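PDB 1BDG: hexokinase from Schistosoma mansoni, which catalyses the ATP-dependent phosphorylation of hexoses such as mannose, fructose and glucose to their 6-phosphates, with glucose the first step of glycolysis. Local coordinates for residues T65-L71 with L83-G89; F116-A120 with L177-L182; K11-I15 with Y301-I307. One frame throughout, in Å; residues are numbered along the deposited sequence.

Contact 1. Residues T65-L71 with L83-G89; sequences TETGNFL and LSVTLEG
Leu87 and Phe70 meet across two neighbouring antiparallel strands and illustrate how a hairpin is joined by side chains as well as by its backbone. In Leu87, CB lies 3.4 Å from the carbonyl O of Glu66. CG stands anti to its own carbonyl carbon, and from there Leu87 CD1 comes to 3.7 Å from Phe70 CE1, the two side chains crossing at about a right angle; CD1 approaches the ring obliquely. Val85, on the same face of the sheet as Phe70 and Leu87, touches Ala441 of helix 435-444, while Phe70 reaches Ala444.

Beneath these side chains, Gly68 and Leu87 exchange two backbone hydrogen bonds, and so do Phe70 and Val85; Val85 N to Phe70 O is nearly straight, at 173°. Gly68, at phi 136°, has a backbone shape that calls for glycine, since a CB would press on the preceding carbonyl. On the other face Asn69 turns its amide over the partner strand. Asn69 CG is anti to the backbone N (chi1 -179°), which brings its ND2 to Val85 O in a weak hydrogen bond and to 2.6 Å from Thr86 OG1. Farther out, Gly89 N makes a weak bond to Glu66 O. The pairing forms the open end of the beta hairpin of strands 68-75 and 80-87, whose turn, with the end of strand 68-75 leading into it, carries the predicted ATP-binding residues 74-79, as in the actin-like ATPase fold.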
loop_
_atom_site.group_PDB
_atom_site.type_symbol
_atom_site.label_atom_id
_atom_site.label_comp_id
_atom_site.label_asym_id
_atom_site.label_seq_id
_atom_site.Cartn_x
_atom_site.Cartn_y
_atom_site.Cartn_z
ATOM N N THR A 65 -19.497 -20.397 -0.860
ATOM C CA THR A 65 -20.455 -21.192 -1.632
ATOM C C THR A 65 -20.378 -20.820 -3.124
ATOM O O THR A 65 -20.905 -21.529 -3.987
ATOM C CB THR A 65 -21.902 -20.961 -1.117
ATOM O OG1 THR A 65 -22.324 -19.607 -1.400
ATOM C CG2 THR A 65 -21.966 -21.231 0.400
ATOM N N GLU A 66 -19.742 -19.682 -3.407
ATOM C CA GLU A 66 -19.577 -19.176 -4.769
ATOM C C GLU A 66 -19.048 -20.254 -5.731
ATOM O O GLU A 66 -18.097 -20.983 -5.396
ATOM C CB GLU A 66 -18.640 -17.967 -4.767
ATOM C CG GLU A 66 -19.069 -16.806 -3.856
ATOM C CD GLU A 66 -18.404 -16.841 -2.503
ATOM O OE1 GLU A 66 -17.300 -17.400 -2.407
ATOM O OE2 GLU A 66 -18.966 -16.316 -1.523
ATOM N N THR A 67 -19.676 -20.339 -6.913
ATOM C CA THR A 67 -19.336 -21.312 -7.962
ATOM C C THR A 67 -19.096 -20.643 -9.300
ATOM O O THR A 67 -19.709 -19.629 -9.613
ATOM C CB THR A 67 -20.470 -22.345 -8.148
ATOM O OG1 THR A 67 -21.731 -21.670 -8.330
ATOM C CG2 THR A 67 -20.546 -23.257 -6.923
ATOM N N GLY A 68 -18.185 -21.203 -10.082
ATOM C CA GLY A 68 -17.869 -20.634 -11.384
ATOM C C GLY A 68 -16.371 -20.574 -11.655
ATOM O O GLY A 68 -15.565 -21.188 -10.922
ATOM N N ASN A 69 -16.013 -19.873 -12.738
ATOM C CA ASN A 69 -14.618 -19.672 -13.171
ATOM C C ASN A 69 -14.522 -18.198 -13.607
ATOM O O ASN A 69 -15.296 -17.757 -14.469
ATOM C CB ASN A 69 -14.279 -20.577 -14.365
ATOM C CG ASN A 69 -12.820 -20.408 -14.846
ATOM O OD1 ASN A 69 -12.550 -20.242 -16.052
ATOM N ND2 ASN A 69 -11.878 -20.471 -13.903
ATOM N N PHE A 70 -13.615 -17.431 -12.997
ATOM C CA PHE A 70 -13.483 -16.017 -13.326
ATOM C C PHE A 70 -12.044 -15.615 -13.559
ATOM O O PHE A 70 -11.129 -16.328 -13.176
ATOM C CB PHE A 70 -14.030 -15.166 -12.180
ATOM C CG PHE A 70 -15.389 -15.583 -11.712
ATOM C CD1 PHE A 70 -15.573 -16.808 -11.062
ATOM C CD2 PHE A 70 -16.488 -14.754 -11.919
ATOM C CE1 PHE A 70 -16.831 -17.207 -10.627
ATOM C CE2 PHE A 70 -17.757 -15.134 -11.488
ATOM C CZ PHE A 70 -17.933 -16.370 -10.836
ATOM N N LEU A 71 -11.857 -14.466 -14.199
ATOM C CA LEU A 71 -10.533 -13.919 -14.460
ATOM C C LEU A 71 -10.351 -12.853 -13.399
ATOM O O LEU A 71 -11.330 -12.402 -12.806
ATOM C CB LEU A 71 -10.463 -13.266 -15.846
ATOM C CG LEU A 71 -10.646 -14.144 -17.091
ATOM C CD1 LEU A 71 -10.516 -13.272 -18.305
ATOM C CD2 LEU A 71 -9.637 -15.270 -17.142
ATOM N N LEU A 83 -4.622 -13.306 -13.344
ATOM C CA LEU A 83 -5.034 -14.590 -12.795
ATOM C C LEU A 83 -6.267 -15.210 -13.439
ATOM O O LEU A 83 -6.838 -14.661 -14.383
ATOM C CB LEU A 83 -5.234 -14.474 -11.281
ATOM C CG LEU A 83 -4.134 -13.788 -10.458
ATOM C CD1 LEU A 83 -4.200 -12.290 -10.693
ATOM C CD2 LEU A 83 -4.300 -14.079 -8.976
ATOM N N SER A 84 -6.620 -16.393 -12.952
ATOM C CA SER A 84 -7.761 -17.157 -13.441
ATOM C C SER A 84 -8.178 -17.995 -12.269
ATOM O O SER A 84 -7.391 -18.801 -11.773
ATOM C CB SER A 84 -7.356 -18.080 -14.585
ATOM O OG SER A 84 -8.491 -18.781 -15.049
ATOM N N VAL A 85 -9.411 -17.822 -11.828
ATOM C CA VAL A 85 -9.878 -18.535 -10.665
ATOM C C VAL A 85 -11.112 -19.380 -10.948
ATOM O O VAL A 85 -11.961 -19.027 -11.783
ATOM C CB VAL A 85 -10.187 -17.548 -9.498
ATOM C CG1 VAL A 85 -10.231 -18.317 -8.179
ATOM C CG2 VAL A 85 -9.139 -16.404 -9.435
ATOM N N THR A 86 -11.196 -20.497 -10.236
ATOM C CA THR A 86 -12.299 -21.435 -10.342
ATOM C C THR A 86 -12.747 -21.684 -8.908
ATOM O O THR A 86 -11.952 -22.084 -8.045
ATOM C CB THR A 86 -11.835 -22.737 -11.011
ATOM O OG1 THR A 86 -12.027 -22.630 -12.427
ATOM C CG2 THR A 86 -12.576 -23.961 -10.451
ATOM N N LEU A 87 -14.011 -21.404 -8.638
ATOM C CA LEU A 87 -14.547 -21.577 -7.302
ATOM C C LEU A 87 -15.689 -22.570 -7.453
ATOM O O LEU A 87 -16.309 -22.652 -8.522
ATOM C CB LEU A 87 -15.088 -20.238 -6.812
ATOM C CG LEU A 87 -14.286 -19.015 -7.248
ATOM C CD1 LEU A 87 -15.199 -17.840 -7.359
ATOM C CD2 LEU A 87 -13.172 -18.736 -6.292
ATOM N N GLU A 88 -15.922 -23.353 -6.403
ATOM C CA GLU A 88 -16.988 -24.359 -6.349
ATOM C C GLU A 88 -17.125 -24.572 -4.836
ATOM O O GLU A 88 -16.281 -25.265 -4.247
ATOM C CB GLU A 88 -16.502 -25.666 -6.985
ATOM C CG GLU A 88 -15.372 -25.501 -8.033
ATOM C CD GLU A 88 -14.507 -26.754 -8.222
ATOM O OE1 GLU A 88 -13.932 -27.259 -7.220
ATOM O OE2 GLU A 88 -14.402 -27.225 -9.381
ATOM N N GLY A 89 -18.103 -23.940 -4.186
ATOM C CA GLY A 89 -18.236 -24.097 -2.736
ATOM C C GLY A 89 -19.298 -25.044 -2.172
ATOM O O GLY A 89 -19.982 -25.721 -2.967
#

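Contact 2. Residues F116-A120 with L177-L182; sequences FKYIA and LLQTEL
The Phe116 ring has Leu177 CB over the centre of one face, a CH-pi contact 3.9 Å from the centroid and 10° off the ring normal, while Leu178 CD1 lies in the ring plane at its edge. Helices 112-129 and 174-183 of the small subdomain meet here, their short segments crossing at -55° with axes 8.4 Å apart, and both pack on the five-stranded mixed sheet of this actin-like ATPase domain. Leu177 goes on to reach the rim of the ring, bringing CD1 to 3.8 Å from Phe116 CE2. Leu178 is held between the two helices: its CG stands anti to the backbone N (chi1 -172°), which carries CD1 across to Ile119 CG2. Below them both, Leu73 of strand 68-75 touches Ile119 and Leu178, so the sheet closes the inner side of this apolar cluster.

Farther along, Ala120 brings its small CB against Leu182 CD2, 3.9 Å away, where the backbones come close. The outer side is more polar. Glu181 bends at its second torsion and lies across Lys117, whose extended chain carries its amine away, leaving NZ 6.1 Å from Glu181 OE1. What meets the carboxylate is instead the root of the lysine, with Lys117 CB 3.3 Å from Glu181 OE1.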
loop_
_atom_site.group_PDB
_atom_site.type_symbol
_atom_site.label_atom_id
_atom_site.label_comp_id
_atom_site.label_asym_id
_atom_site.label_seq_id
_atom_site.Cartn_x
_atom_site.Cartn_y
_atom_site.Cartn_z
ATOM N N PHE A 116 -4.375 0.934 -20.730
ATOM C CA PHE A 116 -5.479 -0.017 -20.774
ATOM C C PHE A 116 -5.448 -0.952 -21.968
ATOM O O PHE A 116 -6.043 -2.041 -21.948
ATOM C CB PHE A 116 -6.810 0.696 -20.636
ATOM C CG PHE A 116 -7.180 0.949 -19.218
ATOM C CD1 PHE A 116 -7.787 -0.042 -18.468
ATOM C CD2 PHE A 116 -6.837 2.142 -18.599
ATOM C CE1 PHE A 116 -8.039 0.141 -17.134
ATOM C CE2 PHE A 116 -7.088 2.325 -17.254
ATOM C CZ PHE A 116 -7.689 1.318 -16.524
ATOM N N LYS A 117 -4.749 -0.521 -23.015
ATOM C CA LYS A 117 -4.579 -1.350 -24.200
ATOM C C LYS A 117 -3.562 -2.431 -23.798
ATOM O O LYS A 117 -3.812 -3.629 -23.980
ATOM C CB LYS A 117 -4.061 -0.525 -25.380
ATOM C CG LYS A 117 -3.917 -1.333 -26.633
ATOM C CD LYS A 117 -3.605 -0.470 -27.812
ATOM C CE LYS A 117 -3.305 -1.341 -29.008
ATOM N NZ LYS A 117 -2.867 -0.552 -30.177
ATOM N N TYR A 118 -2.456 -2.011 -23.183
ATOM C CA TYR A 118 -1.439 -2.954 -22.754
ATOM C C TYR A 118 -2.092 -4.051 -21.890
ATOM O O TYR A 118 -1.900 -5.254 -22.131
ATOM C CB TYR A 118 -0.318 -2.241 -21.985
ATOM C CG TYR A 118 0.789 -3.178 -21.566
ATOM C CD1 TYR A 118 1.845 -3.487 -22.430
ATOM C CD2 TYR A 118 0.730 -3.837 -20.340
ATOM C CE1 TYR A 118 2.801 -4.439 -22.082
ATOM C CE2 TYR A 118 1.669 -4.776 -19.987
ATOM C CZ TYR A 118 2.692 -5.077 -20.857
ATOM O OH TYR A 118 3.578 -6.043 -20.489
ATOM N N ILE A 119 -2.904 -3.632 -20.918
ATOM C CA ILE A 119 -3.589 -4.579 -20.026
ATOM C C ILE A 119 -4.260 -5.684 -20.841
ATOM O O ILE A 119 -3.978 -6.875 -20.632
ATOM C CB ILE A 119 -4.651 -3.865 -19.121
ATOM C CG1 ILE A 119 -3.961 -2.905 -18.151
ATOM C CG2 ILE A 119 -5.471 -4.877 -18.359
ATOM C CD1 ILE A 119 -3.039 -3.581 -17.228
ATOM N N ALA A 120 -5.114 -5.291 -21.785
ATOM C CA ALA A 120 -5.797 -6.268 -22.628
ATOM C C ALA A 120 -4.786 -7.091 -23.466
ATOM O O ALA A 120 -4.852 -8.323 -23.462
ATOM C CB ALA A 120 -6.804 -5.579 -23.523
ATOM N N LEU A 177 -13.040 1.829 -19.403
ATOM C CA LEU A 177 -11.793 1.933 -20.145
ATOM C C LEU A 177 -11.338 0.505 -20.459
ATOM O O LEU A 177 -11.242 0.134 -21.627
ATOM C CB LEU A 177 -10.730 2.699 -19.344
ATOM C CG LEU A 177 -10.830 4.227 -19.331
ATOM C CD1 LEU A 177 -9.684 4.835 -18.550
ATOM C CD2 LEU A 177 -10.794 4.743 -20.747
ATOM N N LEU A 178 -11.180 -0.326 -19.432
ATOM C CA LEU A 178 -10.745 -1.699 -19.646
ATOM C C LEU A 178 -11.698 -2.438 -20.568
ATOM O O LEU A 178 -11.275 -3.065 -21.536
ATOM C CB LEU A 178 -10.627 -2.461 -18.325
ATOM C CG LEU A 178 -9.990 -3.844 -18.516
ATOM C CD1 LEU A 178 -8.525 -3.693 -18.926
ATOM C CD2 LEU A 178 -10.112 -4.649 -17.252
ATOM N N GLN A 179 -12.988 -2.353 -20.273
ATOM C CA GLN A 179 -14.002 -3.013 -21.088
ATOM C C GLN A 179 -13.912 -2.640 -22.592
ATOM O O GLN A 179 -14.224 -3.457 -23.448
ATOM C CB GLN A 179 -15.383 -2.688 -20.541
ATOM C CG GLN A 179 -16.488 -3.473 -21.184
ATOM C CD GLN A 179 -16.415 -4.936 -20.840
ATOM O OE1 GLN A 179 -16.614 -5.325 -19.685
ATOM N NE2 GLN A 179 -16.140 -5.769 -21.845
ATOM N N THR A 180 -13.481 -1.418 -22.906
ATOM C CA THR A 180 -13.350 -0.973 -24.288
ATOM C C THR A 180 -12.195 -1.721 -24.936
ATOM O O THR A 180 -12.383 -2.433 -25.941
ATOM C CB THR A 180 -13.011 0.504 -24.354
ATOM O OG1 THR A 180 -13.941 1.246 -23.559
ATOM C CG2 THR A 180 -13.018 0.993 -25.788
ATOM N N GLU A 181 -11.001 -1.572 -24.355
ATOM C CA GLU A 181 -9.801 -2.228 -24.867
ATOM C C GLU A 181 -9.987 -3.752 -24.950
ATOM O O GLU A 181 -9.548 -4.375 -25.919
ATOM C CB GLU A 181 -8.592 -1.866 -24.017
ATOM C CG GLU A 181 -8.385 -0.355 -23.844
ATOM C CD GLU A 181 -8.066 0.427 -25.147
ATOM O OE1 GLU A 181 -7.280 -0.047 -26.010
ATOM O OE2 GLU A 181 -8.576 1.560 -25.290
ATOM N N LEU A 182 -10.676 -4.347 -23.980
ATOM C CA LEU A 182 -10.920 -5.783 -24.010
ATOM C C LEU A 182 -11.716 -6.124 -25.258
ATOM O O LEU A 182 -11.426 -7.106 -25.946
ATOM C CB LEU A 182 -11.694 -6.229 -22.779
ATOM C CG LEU A 182 -11.057 -6.064 -21.400
ATOM C CD1 LEU A 182 -12.030 -6.573 -20.357
ATOM C CD2 LEU A 182 -9.754 -6.821 -21.307
#

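Contact 3. Residues K11-I15 with Y301-I307; sequences KVVEI and YLVEQKI
Ile15 and Ile307 reach toward each other tip to tip, CD1 to CD1 at 3.8 Å, in the inner part of a contact made wholly by apolar atoms. Beside them, Val12 sends CG2 into the angle between two partners: Leu302 CD2 lies 3.9 Å from it, and Ile307 CG2 lies 4.0 Å from the same Val12 CG2. Leu302 meets Val12 at about a right angle, whereas Ile307 and Val12 slide past each other in opposite directions. Ile15 CG2, anti to the backbone N, comes to 3.5 Å from Tyr301 CE2 at the edge of the ring, near its plane, while Gln305 CG, from the tyrosine's own segment, rests over one ring face. Ile362 of helix 357-389 touches both Val12 and Leu302, adding a third helix to this buried side.

Ile307 owes its place to the way helix 288-304 stops. A Schellman motif ends the helix, with Lys306 at positive phi as its C-prime residue, and the Ile307 N to Leu302 O bond of 2.8 Å folds the chain back so that the isoleucine faces helix 5-16.

Toward solvent the contact thins. On the exposed Lys11, only the aliphatic chain takes part: CD lies 4.0 Å from Ile307 CD1, and the extended chain carries NZ outward.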
loop_
_atom_site.group_PDB
_atom_site.type_symbol
_atom_site.label_atom_id
_atom_site.label_comp_id
_atom_site.label_asym_id
_atom_site.label_seq_id
_atom_site.Cartn_x
_atom_site.Cartn_y
_atom_site.Cartn_z
ATOM N N LYS A 11 26.173 13.356 16.087
ATOM C CA LYS A 11 25.539 14.397 15.274
ATOM C C LYS A 11 24.349 13.742 14.565
ATOM O O LYS A 11 23.224 14.281 14.556
ATOM C CB LYS A 11 26.506 14.924 14.222
ATOM C CG LYS A 11 27.635 15.689 14.799
ATOM C CD LYS A 11 28.653 16.080 13.754
ATOM C CE LYS A 11 29.616 17.118 14.353
ATOM N NZ LYS A 11 30.836 17.346 13.519
ATOM N N VAL A 12 24.598 12.565 13.983
ATOM C CA VAL A 12 23.558 11.827 13.280
ATOM C C VAL A 12 22.387 11.570 14.238
ATOM O O VAL A 12 21.219 11.639 13.841
ATOM C CB VAL A 12 24.097 10.494 12.694
ATOM C CG1 VAL A 12 22.983 9.706 12.025
ATOM C CG2 VAL A 12 25.187 10.778 11.705
ATOM N N VAL A 13 22.682 11.315 15.503
ATOM C CA VAL A 13 21.602 11.083 16.440
ATOM C C VAL A 13 20.723 12.324 16.600
ATOM O O VAL A 13 19.502 12.260 16.479
ATOM C CB VAL A 13 22.137 10.635 17.797
ATOM C CG1 VAL A 13 21.015 10.668 18.850
ATOM C CG2 VAL A 13 22.718 9.228 17.665
ATOM N N GLU A 14 21.369 13.467 16.778
ATOM C CA GLU A 14 20.693 14.738 16.974
ATOM C C GLU A 14 19.862 15.166 15.756
ATOM O O GLU A 14 18.773 15.738 15.896
ATOM C CB GLU A 14 21.746 15.794 17.334
ATOM C CG GLU A 14 21.238 16.913 18.218
ATOM C CD GLU A 14 20.595 16.402 19.498
ATOM O OE1 GLU A 14 20.910 15.250 19.911
ATOM O OE2 GLU A 14 19.766 17.151 20.082
ATOM N N ILE A 15 20.366 14.864 14.567
ATOM C CA ILE A 15 19.691 15.220 13.316
ATOM C C ILE A 15 18.481 14.307 13.095
ATOM O O ILE A 15 17.385 14.772 12.734
ATOM C CB ILE A 15 20.705 15.144 12.112
ATOM C CG1 ILE A 15 21.819 16.172 12.333
ATOM C CG2 ILE A 15 20.004 15.354 10.761
ATOM C CD1 ILE A 15 23.126 15.813 11.714
ATOM N N TYR A 301 21.945 14.648 2.588
ATOM C CA TYR A 301 22.023 15.764 3.524
ATOM C C TYR A 301 23.287 15.632 4.373
ATOM O O TYR A 301 24.045 16.593 4.545
ATOM C CB TYR A 301 20.814 15.783 4.460
ATOM C CG TYR A 301 20.984 16.747 5.611
ATOM C CD1 TYR A 301 21.104 18.118 5.386
ATOM C CD2 TYR A 301 21.063 16.288 6.933
ATOM C CE1 TYR A 301 21.297 19.013 6.445
ATOM C CE2 TYR A 301 21.262 17.179 8.002
ATOM C CZ TYR A 301 21.376 18.537 7.743
ATOM O OH TYR A 301 21.563 19.421 8.773
ATOM N N LEU A 302 23.485 14.441 4.939
ATOM C CA LEU A 302 24.637 14.138 5.782
ATOM C C LEU A 302 25.941 14.341 5.031
ATOM O O LEU A 302 26.957 14.670 5.637
ATOM C CB LEU A 302 24.575 12.685 6.256
ATOM C CG LEU A 302 23.635 12.334 7.399
ATOM C CD1 LEU A 302 23.467 10.812 7.503
ATOM C CD2 LEU A 302 24.172 12.950 8.692
ATOM N N VAL A 303 25.919 14.106 3.723
ATOM C CA VAL A 303 27.109 14.265 2.906
ATOM C C VAL A 303 27.471 15.725 2.685
ATOM O O VAL A 303 28.658 16.063 2.638
ATOM C CB VAL A 303 26.991 13.501 1.550
ATOM C CG1 VAL A 303 27.839 14.161 0.477
ATOM C CG2 VAL A 303 27.444 12.054 1.728
ATOM N N GLU A 304 26.483 16.611 2.585
ATOM C CA GLU A 304 26.836 18.013 2.389
ATOM C C GLU A 304 27.247 18.691 3.673
ATOM O O GLU A 304 27.758 19.810 3.658
ATOM C CB GLU A 304 25.740 18.803 1.677
ATOM C CG GLU A 304 24.414 18.822 2.342
ATOM C CD GLU A 304 23.617 19.993 1.873
ATOM O OE1 GLU A 304 22.997 19.906 0.783
ATOM O OE2 GLU A 304 23.652 21.016 2.594
ATOM N N GLN A 305 26.954 18.044 4.789
ATOM C CA GLN A 305 27.372 18.543 6.089
ATOM C C GLN A 305 28.712 17.872 6.426
ATOM O O GLN A 305 29.133 17.886 7.572
ATOM C CB GLN A 305 26.356 18.184 7.178
ATOM C CG GLN A 305 25.016 18.841 7.021
ATOM C CD GLN A 305 25.108 20.351 6.990
ATOM O OE1 GLN A 305 25.501 20.976 7.967
ATOM N NE2 GLN A 305 24.718 20.949 5.864
ATOM N N LYS A 306 29.326 17.203 5.454
ATOM C CA LYS A 306 30.601 16.529 5.665
ATOM C C LYS A 306 30.563 15.422 6.745
ATOM O O LYS A 306 31.605 15.004 7.254
ATOM C CB LYS A 306 31.678 17.568 6.012
ATOM C CG LYS A 306 32.360 18.237 4.812
ATOM C CD LYS A 306 31.378 19.014 3.914
ATOM C CE LYS A 306 32.105 19.780 2.793
ATOM N NZ LYS A 306 31.141 20.545 1.945
ATOM N N ILE A 307 29.374 14.926 7.073
ATOM C CA ILE A 307 29.240 13.883 8.091
ATOM C C ILE A 307 29.291 12.468 7.513
ATOM O O ILE A 307 29.377 11.502 8.255
ATOM C CB ILE A 307 27.966 14.099 8.954
ATOM C CG1 ILE A 307 27.921 15.555 9.455
ATOM C CG2 ILE A 307 27.982 13.191 10.181
ATOM C CD1 ILE A 307 26.702 15.936 10.308
#

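Overall arrangement
The three contacts show how a two-lobed kinase is built from local packing at very different distances from its substrate. Contacts 1 and 2 belong to the small subdomain and follow one another along the chain. Their centres are about 22 Å apart and their nearest atoms about 7 Å; strand 68-75 links them, for it pairs in contact 1 and, through Leu73, underlies contact 2. Contact 2 lies behind the active site rather than in it: the Phe116 side chain is about 13 Å from the bound glucose, while that of Ile119 is about 4 Å from that of Leu75, a predicted ATP-binding residue. Contact 3 brings the N-terminal helix against the large subdomain, its centre about 55 Å from that of contact 1 and about 49 Å from that of contact 2.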